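Local coordinates for protein xylulose kinase (Bifidobacterium adolescentis ATCC 15703, PDB 3I8B) that probably phosphorylates D-xylulose to D-xylulose 5-phosphate at the expense of ATP, as a magnesium-binding member of the FGGY family of carbohydrate kinases, at residues G297-I302 with C409-C414; T311-G316 with L415-S420. One frame throughout, in Å; residues are numbered along the deposited sequence.

Contact 1: G297-I302 with C409-C414; sequences GVAAAI and CSQRDC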
loop_
_atom_site.group_PDB
_atom_site.type_symbol
_atom_site.label_atom_id
_atom_site.label_comp_id
_atom_site.label_asym_id
_atom_site.label_seq_id
_atom_site.Cartn_x
_atom_site.Cartn_y
_atom_site.Cartn_z
ATOM N N GLY A 297 5.781 9.354 4.387
ATOM C CA GLY A 297 6.132 8.097 5.025
ATOM C C GLY A 297 5.047 7.038 4.995
ATOM O O GLY A 297 3.855 7.354 4.906
ATOM N N VAL A 298 5.474 5.775 5.056
ATOM C CA VAL A 298 4.572 4.635 5.209
ATOM C C VAL A 298 5.140 3.669 6.240
ATOM O O VAL A 298 6.196 3.080 6.023
ATOM C CB VAL A 298 4.402 3.857 3.895
ATOM C CG1 VAL A 298 3.549 2.628 4.123
ATOM C CG2 VAL A 298 3.783 4.740 2.827
ATOM N N ALA A 299 4.448 3.529 7.366
ATOM C CA ALA A 299 4.780 2.515 8.360
ATOM C C ALA A 299 3.821 1.323 8.245
ATOM O O ALA A 299 2.624 1.455 8.489
ATOM C CB ALA A 299 4.728 3.105 9.760
ATOM N N ALA A 300 4.350 0.165 7.862
ATOM C CA ALA A 300 3.533 -1.018 7.659
ATOM C C ALA A 300 4.059 -2.153 8.527
ATOM O O ALA A 300 5.235 -2.521 8.446
ATOM C CB ALA A 300 3.542 -1.420 6.193
ATOM N N ALA A 301 3.193 -2.688 9.378
ATOM C CA ALA A 301 3.580 -3.787 10.250
ATOM C C ALA A 301 2.766 -5.014 9.887
ATOM O O ALA A 301 1.634 -4.904 9.403
ATOM C CB ALA A 301 3.353 -3.416 11.723
ATOM N N ILE A 302 3.346 -6.183 10.119
ATOM C CA ILE A 302 2.606 -7.419 9.956
ATOM C C ILE A 302 2.011 -7.835 11.288
ATOM O O ILE A 302 2.727 -7.993 12.280
ATOM C CB ILE A 302 3.491 -8.512 9.389
ATOM C CG1 ILE A 302 4.059 -8.027 8.058
ATOM C CG2 ILE A 302 2.699 -9.816 9.204
ATOM C CD1 ILE A 302 5.392 -8.552 7.794
ATOM N N CYS A 409 10.080 11.281 15.540
ATOM C CA CYS A 409 9.039 11.144 16.556
ATOM C C CYS A 409 7.668 10.809 15.974
ATOM O O CYS A 409 6.906 10.059 16.580
ATOM C CB CYS A 409 8.945 12.414 17.412
ATOM S SG CYS A 409 10.209 12.495 18.714
ATOM N N SER A 410 7.350 11.393 14.821
ATOM C CA SER A 410 6.109 11.091 14.127
ATOM C C SER A 410 6.077 9.610 13.749
ATOM O O SER A 410 5.073 8.936 13.953
ATOM C CB SER A 410 5.977 11.947 12.864
ATOM O OG SER A 410 4.887 11.506 12.070
ATOM N N GLN A 411 7.179 9.110 13.199
ATOM C CA GLN A 411 7.255 7.698 12.832
ATOM C C GLN A 411 7.123 6.812 14.079
ATOM O O GLN A 411 6.468 5.770 14.041
ATOM C CB GLN A 411 8.550 7.395 12.071
ATOM C CG GLN A 411 8.645 8.053 10.694
ATOM C CD GLN A 411 7.388 7.847 9.847
ATOM O OE1 GLN A 411 6.761 6.793 9.894
ATOM N NE2 GLN A 411 7.026 8.855 9.069
ATOM N N ARG A 412 7.720 7.232 15.192
ATOM C CA ARG A 412 7.525 6.506 16.441
ATOM C C ARG A 412 6.063 6.529 16.840
ATOM O O ARG A 412 5.512 5.507 17.240
ATOM C CB ARG A 412 8.348 7.094 17.579
ATOM C CG ARG A 412 7.821 6.676 18.943
ATOM C CD ARG A 412 8.174 5.234 19.276
ATOM N NE ARG A 412 9.408 5.233 20.039
ATOM C CZ ARG A 412 9.489 4.965 21.335
ATOM N NH1 ARG A 412 8.409 4.618 22.014
ATOM N NH2 ARG A 412 10.663 5.025 21.944
ATOM N N ASP A 413 5.451 7.708 16.764
ATOM C CA ASP A 413 4.033 7.857 17.057
ATOM C C ASP A 413 3.229 6.826 16.270
ATOM O O ASP A 413 2.313 6.226 16.797
ATOM C CB ASP A 413 3.546 9.274 16.715
ATOM C CG ASP A 413 2.453 9.758 17.660
ATOM O OD1 ASP A 413 2.279 9.139 18.729
ATOM O OD2 ASP A 413 1.776 10.761 17.348
ATOM N N CYS A 414 3.587 6.622 15.007
ATOM C CA CYS A 414 2.931 5.598 14.201
ATOM C C CYS A 414 3.119 4.195 14.782
ATOM O O CYS A 414 2.178 3.412 14.858
ATOM C CB CYS A 414 3.434 5.654 12.758
ATOM S SG CYS A 414 2.778 7.068 11.832
#
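Ala299 on strand 297-301 faces Cys414 on helix 409-414, with their CA atoms 6.9 Å apart. The axes of the two segments approach to 9.3 Å and run in nearly the same N-to-C direction, crossing at -30°, so this part of the helix runs roughly along the strand. The apolar touch is small: Ala299 CB meets Cys414 CB at 4.1 Å, both CB atoms pointing at the opposite segment. Cys414 also touches Thr330 of the adjoining strand 324-330. One turn earlier, Gln411 leaves the helix obliquely and bends back through its chi1 and chi2 torsions (-67° and -49°), which carries its amide to the strand. There OE1 of Gln411 comes within 4.2 Å of Ala299 CB, and NE2 of Gln411 lies 4.2 Å from Gly297 CA. These are packing distances; the amide is held by the hydrogen bond from NE2 to Thr330 OG1. Gly297 presents bare backbone to the amide, and the modest 119 Å² buried between the segments fits such small groups. All four touching residues are buried. The arrangement is a helix-on-sheet layer of the C-terminal domain, whose family belongs to the actin-like ATPase clan.

Contact 2: T311-G316 with L415-S420; sequences TGAVSG and LELIRS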
loop_
_atom_site.group_PDB
_atom_site.type_symbol
_atom_site.label_atom_id
_atom_site.label_comp_id
_atom_site.label_asym_id
_atom_site.label_seq_id
_atom_site.Cartn_x
_atom_site.Cartn_y
_atom_site.Cartn_z
ATOM N N THR A 311 -10.232 5.446 14.754
ATOM C CA THR A 311 -9.903 6.812 14.386
ATOM C C THR A 311 -9.852 7.022 12.867
ATOM O O THR A 311 -10.087 8.125 12.372
ATOM C CB THR A 311 -8.532 7.138 14.995
ATOM O OG1 THR A 311 -8.698 7.993 16.130
ATOM C CG2 THR A 311 -7.609 7.746 13.983
ATOM N N GLY A 312 -9.523 5.962 12.130
ATOM C CA GLY A 312 -9.462 6.029 10.682
ATOM C C GLY A 312 -8.156 6.589 10.148
ATOM O O GLY A 312 -8.098 7.058 9.007
ATOM N N ALA A 313 -7.108 6.556 10.969
ATOM C CA ALA A 313 -5.779 6.943 10.515
ATOM C C ALA A 313 -5.069 5.730 9.904
ATOM O O ALA A 313 -4.642 5.744 8.746
ATOM C CB ALA A 313 -4.956 7.504 11.670
ATOM N N VAL A 314 -4.931 4.688 10.705
ATOM C CA VAL A 314 -4.264 3.485 10.245
ATOM C C VAL A 314 -5.227 2.636 9.428
ATOM O O VAL A 314 -6.305 2.276 9.896
ATOM C CB VAL A 314 -3.685 2.667 11.422
ATOM C CG1 VAL A 314 -2.721 1.613 10.902
ATOM C CG2 VAL A 314 -2.976 3.582 12.405
ATOM N N SER A 315 -4.820 2.326 8.200
ATOM C CA SER A 315 -5.543 1.398 7.336
ATOM C C SER A 315 -5.469 -0.043 7.860
ATOM O O SER A 315 -4.436 -0.489 8.361
ATOM C CB SER A 315 -4.960 1.439 5.919
ATOM O OG SER A 315 -5.169 2.693 5.296
ATOM N N GLY A 316 -6.561 -0.778 7.713
ATOM C CA GLY A 316 -6.597 -2.169 8.109
ATOM C C GLY A 316 -6.551 -3.098 6.910
ATOM O O GLY A 316 -7.556 -3.724 6.560
ATOM N N LEU A 415 4.341 3.872 15.186
ATOM C CA LEU A 415 4.604 2.565 15.787
ATOM C C LEU A 415 3.744 2.359 17.044
ATOM O O LEU A 415 3.177 1.283 17.258
ATOM C CB LEU A 415 6.092 2.419 16.111
ATOM C CG LEU A 415 7.043 1.930 15.011
ATOM C CD1 LEU A 415 6.734 2.543 13.655
ATOM C CD2 LEU A 415 8.504 2.180 15.417
ATOM N N GLU A 416 3.624 3.403 17.864
ATOM C CA GLU A 416 2.848 3.314 19.095
ATOM C C GLU A 416 1.357 3.161 18.816
ATOM O O GLU A 416 0.653 2.453 19.530
ATOM C CB GLU A 416 3.088 4.549 19.959
ATOM C CG GLU A 416 4.518 4.650 20.444
ATOM C CD GLU A 416 4.944 3.409 21.190
ATOM O OE1 GLU A 416 4.059 2.735 21.756
ATOM O OE2 GLU A 416 6.154 3.103 21.207
ATOM N N LEU A 417 0.876 3.841 17.782
ATOM C CA LEU A 417 -0.518 3.705 17.394
ATOM C C LEU A 417 -0.807 2.285 16.892
ATOM O O LEU A 417 -1.814 1.669 17.266
ATOM C CB LEU A 417 -0.851 4.723 16.323
ATOM C CG LEU A 417 -2.291 4.782 15.834
ATOM C CD1 LEU A 417 -3.239 5.075 16.978
ATOM C CD2 LEU A 417 -2.406 5.848 14.763
ATOM N N ILE A 418 0.072 1.758 16.044
ATOM C CA ILE A 418 -0.104 0.387 15.555
ATOM C C ILE A 418 -0.078 -0.605 16.715
ATOM O O ILE A 418 -0.946 -1.465 16.818
ATOM C CB ILE A 418 0.927 0.018 14.468
ATOM C CG1 ILE A 418 0.619 0.811 13.194
ATOM C CG2 ILE A 418 0.916 -1.505 14.211
ATOM C CD1 ILE A 418 1.674 0.729 12.096
ATOM N N ARG A 419 0.892 -0.457 17.610
ATOM C CA ARG A 419 0.925 -1.253 18.833
ATOM C C ARG A 419 -0.383 -1.180 19.612
ATOM O O ARG A 419 -0.854 -2.186 20.146
ATOM C CB ARG A 419 2.089 -0.823 19.734
ATOM C CG ARG A 419 3.454 -1.112 19.175
ATOM C CD ARG A 419 4.538 -0.744 20.182
ATOM N NE ARG A 419 5.840 -1.278 19.804
ATOM C CZ ARG A 419 6.922 -0.541 19.584
ATOM N NH1 ARG A 419 6.876 0.779 19.708
ATOM N NH2 ARG A 419 8.059 -1.129 19.245
ATOM N N SER A 420 -0.982 0.011 19.658
ATOM C CA SER A 420 -2.216 0.224 20.404
ATOM C C SER A 420 -3.393 -0.536 19.790
ATOM O O SER A 420 -4.393 -0.789 20.465
ATOM C CB SER A 420 -2.545 1.720 20.503
ATOM O OG SER A 420 -3.275 2.153 19.365
#
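Val314 and Ile418 mark the nearest backbone approach, 7.4 Å between CA atoms, where the chain leading into strand 315-318 passes the C-terminal part of helix 396-420. Val314 divides its two methyl groups between successive helix residues. Its CG1 is anti to the backbone N (chi1 -166°) and meets Ile418 CG1 at 4.1 Å, the two side chains set roughly perpendicular. The other branch, CG2, reaches Leu417 CD2 at 3.3 Å, closer than usual for two methyl carbons, and lies 3.7 Å from Leu417 CG. The side chains of Val314 and Leu417 lie alongside one another, pointing opposite ways, an approach that brings both the branch point and one methyl of the leucine against CG2. Leu417 is placed for this by a first torsion of -177°, which extends CG away from its backbone N. The same methyl, Leu417 CD2, also touches Ala313 CB at 4.3 Å, so it bridges two consecutive residues. Asp309 OD2 accepts hydrogen bonds from the backbone N of both Ala313 and Val314, which helps fix the chain that presents them. Pro326 of strand 324-330 also touches both Val314 and Ile418. On the helix side, Ser420 OG donates to Leu417 O at 2.6 Å, with the donor tilted 15° from the carbonyl plane. The contact is wholly apolar across its 140 Å² and seats the C-terminal part of a long helix against the approach to an outermost strand, an edge of the alpha/beta sheet layering seen in the actin-like ATPase clan.

Contacts 1 and 2 have centres 9 Å apart and use successive parts of one helix, 396-420, packed on the same mixed sheet. Strand 297-301 is internal to that sheet; strand 315-318 is outermost, and strand 324-330 lies between them. Along the chain the two strand-side segments come first and the two helix segments follow in the same order, so the pairings cross. Ile418 joins the contacts directly: its CD1 packs 3.8 Å from Ala299 O, and its CG2 lies 4.0 Å from Ala301 CB. The later turn thus still touches the internal strand while Leu417 and Ile418 also reach the approach to the edge strand, tying together parts about a hundred residues apart within the C-terminal FGGY domain.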